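Local coordinates for hypothetical protein PA3352 (Pseudomonas aeruginosa, PDB 2FUP) that is of uncharacterised function but, as a putative flagella synthesis protein of the FlgN family, probably acts as an export chaperone for flagellar hook-associated proteins, at residues 100-105 with 125-130; 10-15 with 96-101. One frame throughout, in Å; residues are numbered along the deposited sequence. Where two conformers were deposited one is given.

Contact 1: residues 100-105 with 125-130; sequences ELLERC and SLLNIL
The flat groups that Leu127 meets are backbone carbonyls of helix 88-114. Its CD1 sits over one face of the Cys105 carbonyl, 3.8 Å from Cys105 C, and CD2 lies beside the Leu102 carbonyl, 3.9 Å from Leu102 O. No aromatic ring takes part, so the remaining contact is branched aliphatic packing, with no hydrogen bond between the segments. Cys105 CB touches the same methyl, Leu127 CD1, at 3.8 Å, and the small cysteine leaves the leucine fork close enough to reach the backbone behind it. Both Leu127 methyls are therefore engaged, one near each end of the turn from Leu102 to Cys105, and a forked leucine suits the place because each branch serves a different neighbour.

Leu102 answers from the other side. With CG anti to its own carbonyl carbon (chi1 -65°), it extends one methyl, CD2, that touches two leucines: Leu127 CD2 is 4.0 Å away, and Leu130 CD1 is 4.0 Å from that same Leu102 CD2. The Leu102 and Leu130 side chains meet at about a right angle, whereas Leu102 and Leu127 meet at a slant.

Leu102 and Cys105, like Leu127 and Leu130, are three residues apart, so each pair presents one helix face. Helix 39-68 adds Leu55 against Leu130, and helix 7-34 adds Leu23 against Cys105. The segment axes approach to 10.0 Å, antiparallel in sense but inclined by about 33°: helices packed through leucines in the buried interior of an all-helical bundle.

Contact 2: residues 10-15 with 96-101; sequences DLFAED and DELGEL
Leu98 has its CG anti to the backbone N (chi1 -176°), which carries its two methyls across to helix 7-34, while Phe12, with chi1 -83°, swings its ring nearer to helix 88-114 than the direction of its CB alone would bring it. The two side chains meet at about a right angle: Leu98 CD2 approaches the rim of the phenyl ring, near its plane, 4.0 Å from Phe12 CD1. The ring's faces are thus not what this leucine uses.

One turn further along, the other methyl of the fork packs on backbone, with Leu98 CD1 3.7 Å from Asp15 O. One of two modelled Asp15 conformers shares in this through its CB, 4.0 Å from Leu98 CD1 and 4.0 Å from Leu98 CD2. A branched leucine suits the place because it can fill the groove between Phe12 and Asp15.

An aspartate in such a buried position needs polar partners, and in that conformer Asp15 has them on helix 39-68: a salt bridge to Arg62 and a hydrogen bond to Asn58, which would tend to keep it ionised. Arg62 also touches Phe12 and Leu98, so a charged side chain borders the apolar cluster. Leu91 and Arg94 extend the surroundings of Phe12 along helix 88-114.

The segments run in broadly the same sense where helices 7-34, 39-68 and 88-114 pack together in the core of an elongated all-helical bundle.

Contact 1 and contact 2 use successive turns of helix 88-114, overlapping at Glu100 and Leu101, and their centres lie 11 Å apart. Leu98 and Leu102, four residues apart, point to the bundle interior from neighbouring turns: the first meets helix 7-34, the second helix 121-130. Leu101, between them, packs on Ile16 and Asn20 of helix 7-34. Each centre is about 6 Å from the centre of the chain. A bound 2-methyl-2,4-pentanediol, probably from the crystallisation liquor, lies about 3 Å from the Phe12 side chain, and one is about 4 Å from that of Leu102; such molecules often mark pockets, but no function follows from it.

Contact 1: residues 100-105 with 125-130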
loop_
_atom_site.group_PDB
_atom_site.type_symbol
_atom_site.label_atom_id
_atom_site.label_comp_id
_atom_site.label_asym_id
_atom_site.label_seq_id
_atom_site.Cartn_x
_atom_site.Cartn_y
_atom_site.Cartn_z
ATOM N N GLU A 100 -1.102 -5.216 -6.590
ATOM C CA GLU A 100 -0.460 -6.499 -6.387
ATOM C C GLU A 100 0.345 -6.486 -5.079
ATOM O O GLU A 100 0.267 -7.441 -4.317
ATOM C CB GLU A 100 0.507 -6.747 -7.530
ATOM C CG GLU A 100 1.227 -8.041 -7.457
ATOM C CD GLU A 100 2.212 -8.179 -8.600
ATOM O OE1 GLU A 100 1.808 -8.344 -9.744
ATOM O OE2 GLU A 100 3.428 -8.172 -8.337
ATOM N N LEU A 101 1.084 -5.409 -4.849
ATOM C CA LEU A 101 1.935 -5.361 -3.640
ATOM C C LEU A 101 1.089 -5.368 -2.383
ATOM O O LEU A 101 1.467 -6.006 -1.407
ATOM C CB LEU A 101 2.798 -4.115 -3.663
ATOM C CG LEU A 101 4.003 -4.110 -4.614
ATOM C CD1 LEU A 101 4.625 -2.746 -4.782
ATOM C CD2 LEU A 101 5.103 -5.089 -4.086
ATOM N N LEU A 102 -0.027 -4.654 -2.378
ATOM C CA LEU A 102 -0.878 -4.637 -1.166
ATOM C C LEU A 102 -1.447 -6.015 -0.900
ATOM O O LEU A 102 -1.565 -6.488 0.250
ATOM C CB LEU A 102 -1.970 -3.584 -1.251
ATOM C CG LEU A 102 -1.508 -2.152 -1.287
ATOM C CD1 LEU A 102 -2.675 -1.145 -1.515
ATOM C CD2 LEU A 102 -0.708 -1.803 -0.015
ATOM N N GLU A 103 -1.799 -6.739 -1.964
ATOM C CA GLU A 103 -2.317 -8.060 -1.788
ATOM C C GLU A 103 -1.196 -8.989 -1.255
ATOM O O GLU A 103 -1.427 -9.845 -0.359
ATOM C CB GLU A 103 -2.895 -8.575 -3.137
ATOM C CG GLU A 103 -3.262 -10.067 -3.142
ATOM C CD GLU A 103 -3.866 -10.505 -4.517
ATOM O OE1 GLU A 103 -5.078 -10.327 -4.685
ATOM O OE2 GLU A 103 -3.130 -11.053 -5.378
ATOM N N ARG A 104 0.021 -8.870 -1.788
ATOM C CA ARG A 104 1.133 -9.646 -1.292
ATOM C C ARG A 104 1.374 -9.365 0.196
ATOM O O ARG A 104 1.626 -10.305 0.970
ATOM C CB ARG A 104 2.394 -9.309 -2.096
ATOM C CG ARG A 104 2.383 -9.857 -3.514
ATOM C CD ARG A 104 3.556 -9.354 -4.344
ATOM N NE ARG A 104 4.806 -10.033 -3.994
ATOM C CZ ARG A 104 6.039 -9.619 -4.340
ATOM N NH1 ARG A 104 6.222 -8.485 -5.024
ATOM N NH2 ARG A 104 7.106 -10.347 -3.976
ATOM N N CYS A 105 1.349 -8.097 0.577
ATOM C CA CYS A 105 1.505 -7.750 2.007
ATOM C C CYS A 105 0.410 -8.427 2.833
ATOM O O CYS A 105 0.682 -8.982 3.905
ATOM C CB CYS A 105 1.433 -6.269 2.223
ATOM S SG CYS A 105 2.828 -5.265 1.631
ATOM N N SER A 125 -5.548 -4.940 9.638
ATOM C CA SER A 125 -6.545 -3.870 9.536
ATOM C C SER A 125 -6.289 -2.868 8.415
ATOM O O SER A 125 -7.191 -2.586 7.609
ATOM C CB SER A 125 -6.582 -3.070 10.829
ATOM O OG SER A 125 -7.262 -3.798 11.798
ATOM N N LEU A 126 -5.079 -2.297 8.398
ATOM C CA LEU A 126 -4.741 -1.278 7.416
ATOM C C LEU A 126 -4.911 -1.816 6.015
ATOM O O LEU A 126 -5.372 -1.094 5.136
ATOM C CB LEU A 126 -3.294 -0.830 7.588
ATOM C CG LEU A 126 -2.655 -0.206 6.333
ATOM C CD1 LEU A 126 -2.948 1.289 6.245
ATOM C CD2 LEU A 126 -1.164 -0.519 6.318
ATOM N N LEU A 127 -4.488 -3.063 5.801
ATOM C CA LEU A 127 -4.559 -3.690 4.474
ATOM C C LEU A 127 -6.023 -3.977 4.104
ATOM O O LEU A 127 -6.414 -3.840 2.924
ATOM C CB LEU A 127 -3.677 -4.953 4.419
ATOM C CG LEU A 127 -2.193 -4.571 4.498
ATOM C CD1 LEU A 127 -1.331 -5.768 4.841
ATOM C CD2 LEU A 127 -1.755 -3.984 3.189
ATOM N N ASN A 128 -6.839 -4.336 5.101
ATOM C CA ASN A 128 -8.294 -4.489 4.859
ATOM C C ASN A 128 -8.835 -3.187 4.312
ATOM O O ASN A 128 -9.449 -3.156 3.246
ATOM C CB ASN A 128 -9.064 -4.852 6.139
ATOM C CG ASN A 128 -8.854 -6.287 6.557
ATOM O OD1 ASN A 128 -8.451 -7.131 5.756
ATOM N ND2 ASN A 128 -9.134 -6.579 7.818
ATOM N N ILE A 129 -8.562 -2.115 5.046
ATOM C CA ILE A 129 -9.011 -0.768 4.682
ATOM C C ILE A 129 -8.536 -0.364 3.271
ATOM O O ILE A 129 -9.353 0.057 2.438
ATOM C CB ILE A 129 -8.512 0.256 5.727
ATOM C CG1 ILE A 129 -9.184 -0.016 7.071
ATOM C CG2 ILE A 129 -8.742 1.708 5.259
ATOM C CD1 ILE A 129 -8.383 0.485 8.230
ATOM N N LEU A 130 -7.235 -0.511 3.017
ATOM C CA LEU A 130 -6.611 -0.131 1.732
ATOM C C LEU A 130 -7.079 -0.906 0.495
ATOM O O LEU A 130 -7.003 -0.395 -0.627
ATOM C CB LEU A 130 -5.079 -0.278 1.815
ATOM C CG LEU A 130 -4.300 0.609 2.786
ATOM C CD1 LEU A 130 -2.828 0.399 2.565
ATOM C CD2 LEU A 130 -4.667 2.075 2.614
#

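Contact 2: residues 10-15 with 96-101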
loop_
_atom_site.group_PDB
_atom_site.type_symbol
_atom_site.label_atom_id
_atom_site.label_comp_id
_atom_site.label_asym_id
_atom_site.label_seq_id
_atom_site.Cartn_x
_atom_site.Cartn_y
_atom_site.Cartn_z
ATOM N N ASP A 10 2.652 10.846 -7.969
ATOM C CA ASP A 10 3.608 10.894 -6.842
ATOM C C ASP A 10 3.087 10.040 -5.720
ATOM O O ASP A 10 3.849 9.315 -5.078
ATOM C CB ASP A 10 3.810 12.322 -6.381
ATOM C CG ASP A 10 4.885 12.445 -5.370
ATOM O OD1 ASP A 10 6.042 12.168 -5.679
ATOM O OD2 ASP A 10 4.584 12.942 -4.262
ATOM N N LEU A 11 1.780 10.101 -5.463
ATOM C CA LEU A 11 1.219 9.264 -4.382
ATOM C C LEU A 11 1.364 7.793 -4.672
ATOM O O LEU A 11 1.664 6.989 -3.795
ATOM C CB LEU A 11 -0.250 9.624 -4.179
ATOM C CG LEU A 11 -0.508 10.997 -3.577
ATOM C CD1 LEU A 11 -1.937 11.432 -3.758
ATOM C CD2 LEU A 11 -0.159 11.056 -2.143
ATOM N N PHE A 12 1.136 7.400 -5.907
ATOM C CA PHE A 12 1.350 6.015 -6.261
ATOM C C PHE A 12 2.811 5.645 -6.098
ATOM O O PHE A 12 3.097 4.556 -5.596
ATOM C CB PHE A 12 0.929 5.728 -7.705
ATOM C CG PHE A 12 -0.533 5.475 -7.871
ATOM C CD1 PHE A 12 -1.176 4.417 -7.257
ATOM C CD2 PHE A 12 -1.313 6.287 -8.678
ATOM C CE1 PHE A 12 -2.519 4.196 -7.407
ATOM C CE2 PHE A 12 -2.712 6.056 -8.825
ATOM C CZ PHE A 12 -3.312 4.986 -8.185
ATOM N N ALA A 13 3.726 6.484 -6.574
ATOM C CA ALA A 13 5.171 6.176 -6.464
ATOM C C ALA A 13 5.558 6.023 -4.998
ATOM O O ALA A 13 6.260 5.096 -4.625
ATOM C CB ALA A 13 6.019 7.289 -7.129
ATOM N N GLU A 14 5.128 6.941 -4.164
ATOM C CA GLU A 14 5.434 6.847 -2.744
ATOM C C GLU A 14 4.878 5.571 -2.131
ATOM O O GLU A 14 5.563 4.865 -1.392
ATOM C CB GLU A 14 4.822 8.026 -1.987
ATOM C CG GLU A 14 5.471 9.354 -2.274
ATOM C CD GLU A 14 4.878 10.546 -1.506
ATOM O OE1 GLU A 14 4.019 10.310 -0.592
ATOM O OE2 GLU A 14 5.307 11.710 -1.822
ATOM N N ASP A 15 3.653 5.220 -2.498
ATOM C CA ASP A 15 3.031 4.049 -1.890
ATOM C C ASP A 15 3.637 2.746 -2.368
ATOM O O ASP A 15 3.714 1.787 -1.593
ATOM C CB ASP A 15 1.497 4.088 -2.031
ATOM C CG ASP A 15 0.866 4.990 -1.007
ATOM O OD1 ASP A 15 -0.367 4.987 -0.829
ATOM O OD2 ASP A 15 1.639 5.544 -0.272
ATOM N N ASP A 96 -1.805 -0.672 -10.742
ATOM C CA ASP A 96 -1.900 -2.127 -10.789
ATOM C C ASP A 96 -0.761 -2.787 -9.983
ATOM O O ASP A 96 -0.948 -3.814 -9.355
ATOM C CB ASP A 96 -1.834 -2.616 -12.249
ATOM C CG ASP A 96 -3.026 -2.199 -13.074
ATOM O OD1 ASP A 96 -4.129 -1.941 -12.487
ATOM O OD2 ASP A 96 -2.910 -2.183 -14.331
ATOM N N GLU A 97 0.425 -2.196 -10.061
ATOM C CA GLU A 97 1.532 -2.691 -9.257
ATOM C C GLU A 97 1.259 -2.544 -7.768
ATOM O O GLU A 97 1.573 -3.414 -6.969
ATOM C CB GLU A 97 2.824 -1.977 -9.594
ATOM C CG GLU A 97 4.060 -2.463 -8.862
ATOM C CD GLU A 97 5.337 -1.744 -9.281
ATOM O OE1 GLU A 97 5.270 -0.693 -10.032
ATOM O OE2 GLU A 97 6.391 -2.275 -8.813
ATOM N N LEU A 98 0.761 -1.382 -7.368
ATOM C CA LEU A 98 0.368 -1.202 -5.974
ATOM C C LEU A 98 -0.662 -2.188 -5.540
ATOM O O LEU A 98 -0.561 -2.762 -4.459
ATOM C CB LEU A 98 -0.114 0.234 -5.742
ATOM C CG LEU A 98 -0.462 0.575 -4.291
ATOM C CD1 LEU A 98 0.742 0.425 -3.338
ATOM C CD2 LEU A 98 -1.091 1.953 -4.149
ATOM N N GLY A 99 -1.693 -2.449 -6.365
ATOM C CA GLY A 99 -2.679 -3.427 -5.964
ATOM C C GLY A 99 -2.067 -4.793 -5.740
ATOM O O GLY A 99 -2.383 -5.491 -4.765
ATOM N N GLU A 100 -1.102 -5.216 -6.590
ATOM C CA GLU A 100 -0.460 -6.499 -6.387
ATOM C C GLU A 100 0.345 -6.486 -5.079
ATOM O O GLU A 100 0.267 -7.441 -4.317
ATOM C CB GLU A 100 0.507 -6.747 -7.530
ATOM C CG GLU A 100 1.227 -8.041 -7.457
ATOM C CD GLU A 100 2.212 -8.179 -8.600
ATOM O OE1 GLU A 100 1.808 -8.344 -9.744
ATOM O OE2 GLU A 100 3.428 -8.172 -8.337
ATOM N N LEU A 101 1.084 -5.409 -4.849
ATOM C CA LEU A 101 1.935 -5.361 -3.640
ATOM C C LEU A 101 1.089 -5.368 -2.383
ATOM O O LEU A 101 1.467 -6.006 -1.407
ATOM C CB LEU A 101 2.798 -4.115 -3.663
ATOM C CG LEU A 101 4.003 -4.110 -4.614
ATOM C CD1 LEU A 101 4.625 -2.746 -4.782
ATOM C CD2 LEU A 101 5.103 -5.089 -4.086
#